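PDB 3AX6: phosphoribosylaminoimidazole carboxylase, ATPase subunit from Thermotoga maritima, which probably catalyses the ATP-dependent carboxylation of 5-aminoimidazole ribonucleotide by bicarbonate to N5-carboxyaminoimidazole ribonucleotide in purine biosynthesis. Local coordinates for residues 188-193 and 227-232; 317-322 and 328-333; 323-328 and 361-366. All blocks are in the same frame, centred on the assembly; numbering follows the deposited sequence.

Interaction 1 is a surface contact in the ATP-grasp region, where strand 190-198 meets helix 218-235; interactions 2 and 3 belong to the C-terminal region, with centres about 8 Å apart and both about 33 to 34 Å from that of interaction 1. The large antiparallel sheet links interactions 1 and 2, since strands 190-198 and 328-332 are both part of it. Interaction 2 is buried and joins helix 319-323 to strand 328-332, leucine to leucine and leucine to a helix carbonyl. Interaction 3, partly buried, turns L328 of the same strand toward helix 354-364 and adds an arginine at its exposed margin. None has a hydrogen bond between its segments; interaction 1 alone brings a sulfur and a hydroxyl together.

Interaction 1 (188-193 and 227-232); sequences GEIACY and IATSVV
I190 and C192, alternate residues of strand 190-198, both lean on T229 of helix 218-235, which packs against the antiparallel sheet of the ATP-grasp domain. The two branches of T229 divide the work. Its methyl CG2 meets the end of I190, with CD1 3.4 Å from CG2 of T229, tighter than ordinary van der Waals contact, and the two side chains cross at about a right angle. Its hydroxyl faces C192 instead: SG lies 3.8 Å from OG1 of T229, an approach without a hydrogen bond. The OG1 is bound within its own helix, to the carbonyl O of R225, which fixes the rotation of the T229 side chain and keeps CG2 directed at the isoleucine. I190 reaches the helix with CG1 between its backbone N and carbonyl carbon (chi1 58°) and an extended end, and also touches E233, one turn further along the helix. Behind these residues, A228 and V232 cover V180 and V182 of the adjacent strand 174-184, while the backbones of A191 and Y193 pair with A183 and M181. In C192 the sulfur stands opposite the backbone N (chi1 -168°), which carries SG out from the strand to R225 and to the T229 hydroxyl.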
ATOM      1  N   GLY A 188       1.808  23.180 -13.028  1.00 18.56           N
ATOM      2  CA  GLY A 188       2.368  24.081 -12.039  1.00 17.38           C
ATOM      3  C   GLY A 188       1.892  23.849 -10.616  1.00 16.73           C
ATOM      4  O   GLY A 188       2.356  24.518  -9.694  1.00 16.37           O
ATOM      5  N   GLU A 189       0.965  22.919 -10.419  1.00 16.26           N
ATOM      6  CA  GLU A 189       0.495  22.649  -9.066  1.00 17.50           C
ATOM      7  C   GLU A 189       1.633  22.033  -8.249  1.00 16.46           C
ATOM      8  O   GLU A 189       2.343  21.158  -8.743  1.00 15.87           O
ATOM      9  CB  GLU A 189      -0.712  21.699  -9.087  1.00 18.18           C
ATOM     10  CG  GLU A 189      -0.996  21.084  -7.723  1.00 20.41           C
ATOM     11  CD  GLU A 189      -2.348  20.393  -7.619  1.00 21.25           C
ATOM     12  OE1 GLU A 189      -2.742  19.685  -8.568  1.00 20.87           O
ATOM     13  OE2 GLU A 189      -3.006  20.549  -6.566  1.00 19.52           O
ATOM     14  N   ILE A 190       1.818  22.503  -7.013  1.00 16.88           N
ATOM     15  CA  ILE A 190       2.868  21.972  -6.135  1.00 17.26           C
ATOM     16  C   ILE A 190       2.257  21.305  -4.905  1.00 15.25           C
ATOM     17  O   ILE A 190       1.193  21.694  -4.438  1.00 15.64           O
ATOM     18  CB  ILE A 190       3.862  23.074  -5.633  1.00 20.38           C
ATOM     19  CG1 ILE A 190       3.093  24.169  -4.894  1.00 24.34           C
ATOM     20  CG2 ILE A 190       4.650  23.662  -6.797  1.00 19.87           C
ATOM     21  CD1 ILE A 190       3.962  25.307  -4.352  1.00 26.36           C
ATOM     22  N   ALA A 191       2.942  20.288  -4.396  1.00 14.26           N
ATOM     23  CA  ALA A 191       2.502  19.550  -3.219  1.00 12.18           C
ATOM     24  C   ALA A 191       3.735  19.352  -2.345  1.00 11.44           C
ATOM     25  O   ALA A 191       4.677  18.672  -2.738  1.00 11.27           O
ATOM     26  CB  ALA A 191       1.926  18.199  -3.635  1.00 13.07           C
ATOM     27  N   CYS A 192       3.739  19.946  -1.162  1.00 10.56           N
ATOM     28  CA  CYS A 192       4.900  19.824  -0.296  1.00 10.77           C
ATOM     29  C   CYS A 192       4.625  18.947   0.918  1.00  9.97           C
ATOM     30  O   CYS A 192       3.594  19.071   1.575  1.00  8.76           O
ATOM     31  CB  CYS A 192       5.371  21.216   0.147  1.00  9.58           C
ATOM     32  SG  CYS A 192       7.006  21.226   0.936  1.00 17.16           S
ATOM     33  N   TYR A 193       5.570  18.062   1.208  1.00  9.16           N
ATOM     34  CA  TYR A 193       5.458  17.144   2.331  1.00  9.25           C
ATOM     35  C   TYR A 193       6.085  17.720   3.579  1.00  9.56           C
ATOM     36  O   TYR A 193       6.719  18.766   3.540  1.00  8.96           O
ATOM     37  CB  TYR A 193       6.135  15.812   1.984  1.00  6.76           C
ATOM     38  CG  TYR A 193       5.267  14.924   1.119  1.00  9.66           C
ATOM     39  CD1 TYR A 193       4.300  14.092   1.683  1.00  8.81           C
ATOM     40  CD2 TYR A 193       5.382  14.947  -0.268  1.00  9.08           C
ATOM     41  CE1 TYR A 193       3.474  13.305   0.879  1.00 10.88           C
ATOM     42  CE2 TYR A 193       4.563  14.172  -1.074  1.00 10.89           C
ATOM     43  CZ  TYR A 193       3.613  13.355  -0.499  1.00 10.43           C
ATOM     44  OH  TYR A 193       2.808  12.596  -1.314  1.00 11.10           O
ATOM     45  N   ILE A 227      12.136  26.721   0.982  0.50  6.96           N
ATOM     46  CA  ILE A 227      13.350  26.548   0.193  0.50  5.57           C
ATOM     47  C   ILE A 227      13.153  25.417  -0.811  0.50  4.51           C
ATOM     48  O   ILE A 227      13.431  25.566  -1.998  0.50  2.35           O
ATOM     49  CB  ILE A 227      14.569  26.174   1.078  0.50  4.73           C
ATOM     50  CG1 ILE A 227      14.763  27.203   2.194  0.50  4.43           C
ATOM     51  CG2 ILE A 227      15.820  26.073   0.220  0.50  2.33           C
ATOM     52  CD1 ILE A 227      15.054  28.584   1.718  0.50  7.31           C
ATOM     53  N   ALA A 228      12.677  24.281  -0.314  1.00  5.66           N
ATOM     54  CA  ALA A 228      12.456  23.103  -1.144  1.00  8.82           C
ATOM     55  C   ALA A 228      11.496  23.377  -2.283  1.00  9.22           C
ATOM     56  O   ALA A 228      11.745  22.991  -3.422  1.00  9.85           O
ATOM     57  CB  ALA A 228      11.936  21.951  -0.294  1.00 10.74           C
ATOM     58  N   THR A 229      10.392  24.036  -1.969  1.00 10.48           N
ATOM     59  CA  THR A 229       9.402  24.365  -2.979  1.00 12.81           C
ATOM     60  C   THR A 229      10.006  25.259  -4.064  1.00 14.24           C
ATOM     61  O   THR A 229       9.766  25.058  -5.256  1.00 14.60           O
ATOM     62  CB  THR A 229       8.197  25.076  -2.347  1.00 12.87           C
ATOM     63  OG1 THR A 229       7.577  24.200  -1.392  1.00 10.05           O
ATOM     64  CG2 THR A 229       7.189  25.469  -3.424  1.00 11.45           C
ATOM     65  N   SER A 230      10.803  26.237  -3.650  1.00 14.95           N
ATOM     66  CA  SER A 230      11.429  27.146  -4.602  1.00 15.40           C
ATOM     67  C   SER A 230      12.399  26.411  -5.531  1.00 14.60           C
ATOM     68  O   SER A 230      12.647  26.850  -6.656  1.00 13.04           O
ATOM     69  CB  SER A 230      12.168  28.250  -3.858  1.00 14.21           C
ATOM     70  OG  SER A 230      13.315  27.724  -3.216  1.00 22.27           O
ATOM     71  N   VAL A 231      12.954  25.299  -5.057  1.00 15.17           N
ATOM     72  CA  VAL A 231      13.884  24.515  -5.873  1.00 15.91           C
ATOM     73  C   VAL A 231      13.153  23.874  -7.055  1.00 17.03           C
ATOM     74  O   VAL A 231      13.548  24.031  -8.210  1.00 15.99           O
ATOM     75  CB  VAL A 231      14.555  23.381  -5.068  1.00 14.75           C
ATOM     76  CG1 VAL A 231      15.295  22.450  -6.022  1.00 16.58           C
ATOM     77  CG2 VAL A 231      15.519  23.957  -4.044  1.00 14.62           C
ATOM     78  N   VAL A 232      12.080  23.155  -6.756  1.00 17.38           N
ATOM     79  CA  VAL A 232      11.317  22.496  -7.795  1.00 18.68           C
ATOM     80  C   VAL A 232      10.638  23.532  -8.696  1.00 18.80           C
ATOM     81  O   VAL A 232      10.415  23.278  -9.882  1.00 17.44           O
ATOM     82  CB  VAL A 232      10.280  21.525  -7.177  1.00 19.66           C
ATOM     83  CG1 VAL A 232       9.420  22.255  -6.170  1.00 22.96           C
ATOM     84  CG2 VAL A 232       9.417  20.913  -8.269  1.00 19.69           C
TER

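Interaction 2 (317-322 and 328-333); sequences IGLEEA and LSLHFY
L319 and L330 meet through single methyl groups, CD1 of L319 lying 3.8 Å from CD2 of L330, an ordinary apolar contact between side chains that cross at roughly a right angle. Both leucines have the same shape: CG lies trans to the backbone N (chi1 -171° in L319) and chi2 is near +60°. The L330 side chain leaves strand 328-332 directly toward the helix. That of L319 starts out along the side of the contact, and its extended first torsion brings the branched end over to the strand. L328, two residues before L330 and on the same face, has its CG trans as well (chi1 -179°) but a different chi2, -37°. Its contact also differs, with CG 3.4 Å from the carbonyl O of A322 and CB 3.8 Å from the same oxygen. Here a leucine branch point packs against the backbone of the helical turn. At the other end of that turn G318 is the N-cap residue, and its carbonyl O accepts the A322 N-H at 2.7 Å. The short helix 319-323 of the PurK C-terminal domain thus folds back over one face of strand 328-332. R283 and K22 of the second subunit bind the carbonyl oxygens of L328 and L330. The strand is the outermost of its sheet within the chain and pairs with strand 343-350, while L316 of strand 314-317 packs on L330.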
ATOM      1  N   ILE A 317      15.309 -12.253  11.492  1.00 24.54           N
ATOM      2  CA  ILE A 317      15.362 -12.607  12.898  1.00 24.06           C
ATOM      3  C   ILE A 317      14.782 -11.445  13.693  1.00 21.33           C
ATOM      4  O   ILE A 317      15.004 -10.283  13.362  1.00 18.68           O
ATOM      5  CB  ILE A 317      16.804 -12.896  13.408  1.00 26.06           C
ATOM      6  CG1 ILE A 317      17.611 -11.601  13.491  1.00 28.69           C
ATOM      7  CG2 ILE A 317      17.486 -13.919  12.509  1.00 27.93           C
ATOM      8  CD1 ILE A 317      18.991 -11.797  14.082  1.00 31.09           C
ATOM      9  N   GLY A 318      14.023 -11.776  14.733  1.00 20.85           N
ATOM     10  CA  GLY A 318      13.418 -10.764  15.579  1.00 19.36           C
ATOM     11  C   GLY A 318      12.029 -10.322  15.151  1.00 18.18           C
ATOM     12  O   GLY A 318      11.466  -9.409  15.749  1.00 18.50           O
ATOM     13  N   LEU A 319      11.461 -10.969  14.138  1.00 17.71           N
ATOM     14  CA  LEU A 319      10.144 -10.576  13.660  1.00 18.75           C
ATOM     15  C   LEU A 319       9.082 -10.545  14.750  1.00 18.38           C
ATOM     16  O   LEU A 319       8.420  -9.528  14.925  1.00 17.87           O
ATOM     17  CB  LEU A 319       9.676 -11.485  12.517  1.00 18.44           C
ATOM     18  CG  LEU A 319       8.391 -10.996  11.829  1.00 18.41           C
ATOM     19  CD1 LEU A 319       8.602  -9.588  11.310  1.00 17.99           C
ATOM     20  CD2 LEU A 319       7.999 -11.925  10.691  1.00 18.42           C
ATOM     21  N   GLU A 320       8.924 -11.644  15.484  1.00 19.12           N
ATOM     22  CA  GLU A 320       7.912 -11.707  16.540  1.00 20.41           C
ATOM     23  C   GLU A 320       8.111 -10.668  17.637  1.00 19.76           C
ATOM     24  O   GLU A 320       7.162 -10.001  18.062  1.00 18.99           O
ATOM     25  CB  GLU A 320       7.866 -13.108  17.168  1.00 20.68           C
ATOM     26  CG  GLU A 320       7.148 -14.143  16.317  1.00 22.77           C
ATOM     27  CD  GLU A 320       6.249 -15.038  17.139  1.00 23.07           C
ATOM     28  OE1 GLU A 320       5.450 -14.494  17.917  1.00 28.62           O
ATOM     29  OE2 GLU A 320       6.328 -16.275  17.016  1.00 26.47           O
ATOM     30  N   GLU A 321       9.349 -10.540  18.091  1.00 17.89           N
ATOM     31  CA  GLU A 321       9.684  -9.593  19.139  1.00 17.75           C
ATOM     32  C   GLU A 321       9.446  -8.184  18.609  1.00 17.27           C
ATOM     33  O   GLU A 321       8.960  -7.317  19.328  1.00 18.55           O
ATOM     34  CB  GLU A 321      11.150  -9.772  19.532  1.00 17.71           C
ATOM     35  CG  GLU A 321      11.567  -9.130  20.839  1.00 19.17           C
ATOM     36  CD  GLU A 321      13.060  -9.298  21.106  1.00 18.91           C
ATOM     37  OE1 GLU A 321      13.657 -10.248  20.559  1.00 19.20           O
ATOM     38  OE2 GLU A 321      13.634  -8.491  21.870  1.00 20.33           O
ATOM     39  N   ALA A 322       9.785  -7.969  17.343  1.00 16.99           N
ATOM     40  CA  ALA A 322       9.616  -6.666  16.716  1.00 16.88           C
ATOM     41  C   ALA A 322       8.150  -6.318  16.501  1.00 17.75           C
ATOM     42  O   ALA A 322       7.718  -5.214  16.831  1.00 20.30           O
ATOM     43  CB  ALA A 322      10.359  -6.622  15.388  1.00 15.43           C
ATOM     44  N   LEU A 328       4.716  -0.724  14.920  1.00 13.02           N
ATOM     45  CA  LEU A 328       5.814  -1.219  14.088  1.00 15.44           C
ATOM     46  C   LEU A 328       5.257  -2.037  12.922  1.00 15.59           C
ATOM     47  O   LEU A 328       4.455  -2.944  13.123  1.00 16.87           O
ATOM     48  CB  LEU A 328       6.747  -2.105  14.935  1.00 11.87           C
ATOM     49  CG  LEU A 328       8.041  -2.827  14.483  1.00 16.29           C
ATOM     50  CD1 LEU A 328       7.930  -3.361  13.063  1.00 14.06           C
ATOM     51  CD2 LEU A 328       9.233  -1.908  14.613  1.00 14.78           C
ATOM     52  N   SER A 329       5.666  -1.702  11.704  1.00 14.80           N
ATOM     53  CA  SER A 329       5.243  -2.459  10.535  1.00 15.95           C
ATOM     54  C   SER A 329       6.506  -2.728   9.717  1.00 16.29           C
ATOM     55  O   SER A 329       7.453  -1.940   9.745  1.00 16.25           O
ATOM     56  CB  SER A 329       4.215  -1.682   9.705  1.00 17.51           C
ATOM     57  OG  SER A 329       4.786  -0.533   9.115  1.00 20.00           O
ATOM     58  N   LEU A 330       6.524  -3.840   8.994  1.00 15.94           N
ATOM     59  CA  LEU A 330       7.691  -4.206   8.214  1.00 16.26           C
ATOM     60  C   LEU A 330       7.503  -4.167   6.704  1.00 17.19           C
ATOM     61  O   LEU A 330       6.468  -4.572   6.180  1.00 18.16           O
ATOM     62  CB  LEU A 330       8.154  -5.598   8.627  1.00 18.67           C
ATOM     63  CG  LEU A 330       9.163  -6.258   7.693  1.00 20.62           C
ATOM     64  CD1 LEU A 330      10.447  -5.436   7.650  1.00 22.16           C
ATOM     65  CD2 LEU A 330       9.440  -7.673   8.176  1.00 23.11           C
ATOM     66  N   HIS A 331       8.525  -3.683   6.008  1.00 18.56           N
ATOM     67  CA  HIS A 331       8.502  -3.604   4.555  1.00 20.12           C
ATOM     68  C   HIS A 331       9.779  -4.249   4.009  1.00 20.22           C
ATOM     69  O   HIS A 331      10.754  -3.573   3.714  1.00 20.81           O
ATOM     70  CB  HIS A 331       8.425  -2.148   4.101  1.00 22.03           C
ATOM     71  CG  HIS A 331       7.990  -1.987   2.680  1.00 24.59           C
ATOM     72  ND1 HIS A 331       8.356  -2.871   1.687  1.00 26.41           N
ATOM     73  CD2 HIS A 331       7.244  -1.030   2.078  1.00 26.38           C
ATOM     74  CE1 HIS A 331       7.857  -2.464   0.534  1.00 26.75           C
ATOM     75  NE2 HIS A 331       7.178  -1.349   0.744  1.00 27.18           N
ATOM     76  N   PHE A 332       9.755  -5.568   3.881  1.00 22.96           N
ATOM     77  CA  PHE A 332      10.891  -6.337   3.386  1.00 23.85           C
ATOM     78  C   PHE A 332      10.810  -6.423   1.860  1.00 24.58           C
ATOM     79  O   PHE A 332       9.818  -6.908   1.321  1.00 23.80           O
ATOM     80  CB  PHE A 332      10.833  -7.737   4.001  1.00 23.73           C
ATOM     81  CG  PHE A 332      11.977  -8.625   3.626  1.00 24.16           C
ATOM     82  CD1 PHE A 332      13.211  -8.484   4.236  1.00 25.59           C
ATOM     83  CD2 PHE A 332      11.802  -9.636   2.688  1.00 25.78           C
ATOM     84  CE1 PHE A 332      14.261  -9.343   3.928  1.00 27.60           C
ATOM     85  CE2 PHE A 332      12.842 -10.501   2.368  1.00 26.89           C
ATOM     86  CZ  PHE A 332      14.077 -10.356   2.992  1.00 28.08           C
ATOM     87  N   TYR A 333      11.837  -5.935   1.166  1.00 25.56           N
ATOM     88  CA  TYR A 333      11.838  -5.994  -0.292  1.00 26.95           C
ATOM     89  C   TYR A 333      12.242  -7.424  -0.652  1.00 29.32           C
ATOM     90  O   TYR A 333      13.109  -8.010  -0.001  1.00 32.23           O
ATOM     91  CB  TYR A 333      12.847  -5.010  -0.898  1.00 23.96           C
ATOM     92  CG  TYR A 333      12.904  -3.638  -0.253  1.00 22.03           C
ATOM     93  CD1 TYR A 333      11.744  -2.980   0.162  1.00 20.75           C
ATOM     94  CD2 TYR A 333      14.126  -2.983  -0.084  1.00 21.52           C
ATOM     95  CE1 TYR A 333      11.799  -1.701   0.735  1.00 18.15           C
ATOM     96  CE2 TYR A 333      14.194  -1.698   0.484  1.00 19.57           C
ATOM     97  CZ  TYR A 333      13.028  -1.068   0.894  1.00 18.03           C
ATOM     98  OH  TYR A 333      13.094   0.180   1.477  1.00 14.53           O
TER

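Interaction 3 (323-328 and 361-366); sequences LAIEGL and ALRAKK
I325 lays the end of its side chain over the A364 methyl, CD1 standing 3.8 Å from CB of A364 in helix 354-364. The CG1 arm lies beside its own backbone N (chi1 -54°) and then runs on extended, which carries CD1 across to the helix. L328 comes to the same methyl with a different branch: its CD2 is 3.7 Å from CB of A364, so the alanine is touched by two aliphatic ends from two positions on the loop. A364 points its CB toward the loop, with CA of I325 8.1 Å from CA of A364. The third participant is R363, whose flat guanidinium group presents its edge to the isoleucine, with CD1 of I325 near the guanidinium plane and 4.2 Å from NE of R363. A methyl group here lies against the edge of a charged group at the exposed margin of the contact; the charge is paired within the helix, where NH1 forms a salt bridge to E359. The two aliphatic residues can act together because they are the first and last residues of a type II beta turn from I325 to L328, closed by a hydrogen bond from L328 N to I325 O of 3.1 Å. G327 takes the third position of the turn with a positive phi (94°), as such turns commonly require. The turn links helix 319-323 to strand 328-332 in the C-terminal region of this PurK-family enzyme, and it is tied down further by G327 pairing with V350 and by K360 NZ bound to the carbonyl O of E326. F347 of strand 343-350 packs on both L328 and A364, while V349 of that strand touches L328 and A361.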
ATOM      1  N   LEU A 323       7.379  -7.252  15.950  1.00 16.96           N
ATOM      2  CA  LEU A 323       5.967  -6.995  15.698  1.00 15.83           C
ATOM      3  C   LEU A 323       5.172  -6.846  16.988  1.00 16.93           C
ATOM      4  O   LEU A 323       4.016  -6.429  16.963  1.00 13.15           O
ATOM      5  CB  LEU A 323       5.359  -8.102  14.839  1.00 13.72           C
ATOM      6  CG  LEU A 323       5.729  -8.146  13.353  1.00 15.32           C
ATOM      7  CD1 LEU A 323       4.961  -9.293  12.695  1.00 12.44           C
ATOM      8  CD2 LEU A 323       5.377  -6.810  12.672  1.00 11.00           C
ATOM      9  N   ALA A 324       5.795  -7.190  18.112  1.00 18.69           N
ATOM     10  CA  ALA A 324       5.135  -7.076  19.409  1.00 21.04           C
ATOM     11  C   ALA A 324       5.082  -5.607  19.803  1.00 21.32           C
ATOM     12  O   ALA A 324       4.355  -5.226  20.716  1.00 22.41           O
ATOM     13  CB  ALA A 324       5.888  -7.875  20.470  1.00 21.33           C
ATOM     14  N   ILE A 325       5.860  -4.788  19.103  1.00 21.06           N
ATOM     15  CA  ILE A 325       5.890  -3.354  19.367  1.00 20.48           C
ATOM     16  C   ILE A 325       4.779  -2.664  18.567  1.00 20.05           C
ATOM     17  O   ILE A 325       4.794  -2.669  17.334  1.00 18.87           O
ATOM     18  CB  ILE A 325       7.261  -2.744  18.973  1.00 20.09           C
ATOM     19  CG1 ILE A 325       8.385  -3.503  19.678  1.00 19.82           C
ATOM     20  CG2 ILE A 325       7.304  -1.265  19.350  1.00 18.48           C
ATOM     21  CD1 ILE A 325       9.783  -2.962  19.396  1.00 20.79           C
ATOM     22  N   GLU A 326       3.819  -2.072  19.279  1.00 19.99           N
ATOM     23  CA  GLU A 326       2.698  -1.389  18.645  1.00 20.15           C
ATOM     24  C   GLU A 326       3.127  -0.251  17.727  1.00 19.00           C
ATOM     25  O   GLU A 326       3.919   0.605  18.107  1.00 19.81           O
ATOM     26  CB  GLU A 326       1.732  -0.843  19.699  1.00 23.07           C
ATOM     27  CG  GLU A 326       0.549  -0.116  19.080  1.00 27.96           C
ATOM     28  CD  GLU A 326      -0.476   0.334  20.095  1.00 32.31           C
ATOM     29  OE1 GLU A 326      -0.120   1.135  20.995  1.00 33.65           O
ATOM     30  OE2 GLU A 326      -1.643  -0.111  19.986  1.00 33.61           O
ATOM     31  N   GLY A 327       2.582  -0.245  16.516  1.00 18.56           N
ATOM     32  CA  GLY A 327       2.921   0.789  15.556  1.00 17.60           C
ATOM     33  C   GLY A 327       4.043   0.382  14.616  1.00 16.64           C
ATOM     34  O   GLY A 327       4.298   1.065  13.628  1.00 19.23           O
ATOM     35  N   LEU A 328       4.716  -0.724  14.920  1.00 13.02           N
ATOM     36  CA  LEU A 328       5.814  -1.219  14.088  1.00 15.44           C
ATOM     37  C   LEU A 328       5.257  -2.037  12.922  1.00 15.59           C
ATOM     38  O   LEU A 328       4.455  -2.944  13.123  1.00 16.87           O
ATOM     39  CB  LEU A 328       6.747  -2.105  14.935  1.00 11.87           C
ATOM     40  CG  LEU A 328       8.041  -2.827  14.483  1.00 16.29           C
ATOM     41  CD1 LEU A 328       7.930  -3.361  13.063  1.00 14.06           C
ATOM     42  CD2 LEU A 328       9.233  -1.908  14.613  1.00 14.78           C
ATOM     43  N   ALA A 361      11.562   2.494  17.654  1.00 16.40           N
ATOM     44  CA  ALA A 361      12.345   2.207  16.460  1.00 17.28           C
ATOM     45  C   ALA A 361      13.775   1.793  16.769  1.00 18.71           C
ATOM     46  O   ALA A 361      14.267   0.804  16.224  1.00 19.20           O
ATOM     47  CB  ALA A 361      12.342   3.408  15.533  1.00 15.91           C
ATOM     48  N   LEU A 362      14.447   2.550  17.634  1.00 20.63           N
ATOM     49  CA  LEU A 362      15.831   2.242  17.991  1.00 22.03           C
ATOM     50  C   LEU A 362      15.930   0.934  18.757  1.00 23.07           C
ATOM     51  O   LEU A 362      16.918   0.212  18.653  1.00 22.97           O
ATOM     52  CB  LEU A 362      16.433   3.373  18.823  1.00 20.69           C
ATOM     53  CG  LEU A 362      16.568   4.704  18.086  1.00 19.48           C
ATOM     54  CD1 LEU A 362      17.325   5.696  18.965  1.00 17.17           C
ATOM     55  CD2 LEU A 362      17.307   4.481  16.764  1.00 16.97           C
ATOM     56  N   ARG A 363      14.892   0.640  19.529  1.00 24.63           N
ATOM     57  CA  ARG A 363      14.837  -0.583  20.311  1.00 25.84           C
ATOM     58  C   ARG A 363      14.680  -1.781  19.372  1.00 25.03           C
ATOM     59  O   ARG A 363      15.267  -2.844  19.597  1.00 23.84           O
ATOM     60  CB  ARG A 363      13.660  -0.505  21.282  1.00 29.41           C
ATOM     61  CG  ARG A 363      13.530  -1.677  22.231  1.00 34.54           C
ATOM     62  CD  ARG A 363      12.572  -1.320  23.350  1.00 37.84           C
ATOM     63  NE  ARG A 363      11.248  -1.001  22.838  1.00 42.74           N
ATOM     64  CZ  ARG A 363      10.292  -0.420  23.555  1.00 46.83           C
ATOM     65  NH1 ARG A 363      10.520  -0.093  24.821  1.00 49.54           N
ATOM     66  NH2 ARG A 363       9.109  -0.165  23.011  1.00 48.39           N
ATOM     67  N   ALA A 364      13.891  -1.595  18.316  1.00 22.58           N
ATOM     68  CA  ALA A 364      13.653  -2.650  17.338  1.00 21.70           C
ATOM     69  C   ALA A 364      14.799  -2.755  16.327  1.00 21.90           C
ATOM     70  O   ALA A 364      14.995  -3.798  15.705  1.00 20.06           O
ATOM     71  CB  ALA A 364      12.339  -2.393  16.612  1.00 19.96           C
ATOM     72  N   LYS A 365      15.544  -1.667  16.159  1.00 22.58           N
ATOM     73  CA  LYS A 365      16.665  -1.644  15.225  1.00 26.06           C
ATOM     74  C   LYS A 365      17.713  -2.690  15.607  1.00 27.31           C
ATOM     75  O   LYS A 365      18.519  -3.104  14.774  1.00 28.10           O
ATOM     76  CB  LYS A 365      17.301  -0.247  15.208  1.00 27.44           C
ATOM     77  CG  LYS A 365      18.570  -0.127  14.367  1.00 26.82           C
ATOM     78  CD  LYS A 365      19.047   1.320  14.301  1.00 27.80           C
ATOM     79  CE  LYS A 365      20.425   1.432  13.659  1.00 29.09           C
ATOM     80  NZ  LYS A 365      20.480   0.814  12.304  1.00 32.95           N
ATOM     81  N   LYS A 366      17.690  -3.116  16.866  1.00 27.75           N
ATOM     82  CA  LYS A 366      18.635  -4.113  17.367  1.00 27.97           C
ATOM     83  C   LYS A 366      18.043  -5.512  17.332  1.00 27.01           C
ATOM     84  O   LYS A 366      18.768  -6.497  17.451  1.00 26.18           O
ATOM     85  CB  LYS A 366      19.035  -3.780  18.802  1.00 29.61           C
ATOM     86  CG  LYS A 366      19.715  -2.430  18.952  1.00 34.24           C
ATOM     87  CD  LYS A 366      19.962  -2.089  20.410  1.00 37.08           C
ATOM     88  CE  LYS A 366      20.622  -0.728  20.544  1.00 38.86           C
ATOM     89  NZ  LYS A 366      20.757  -0.321  21.969  1.00 42.37           N
TER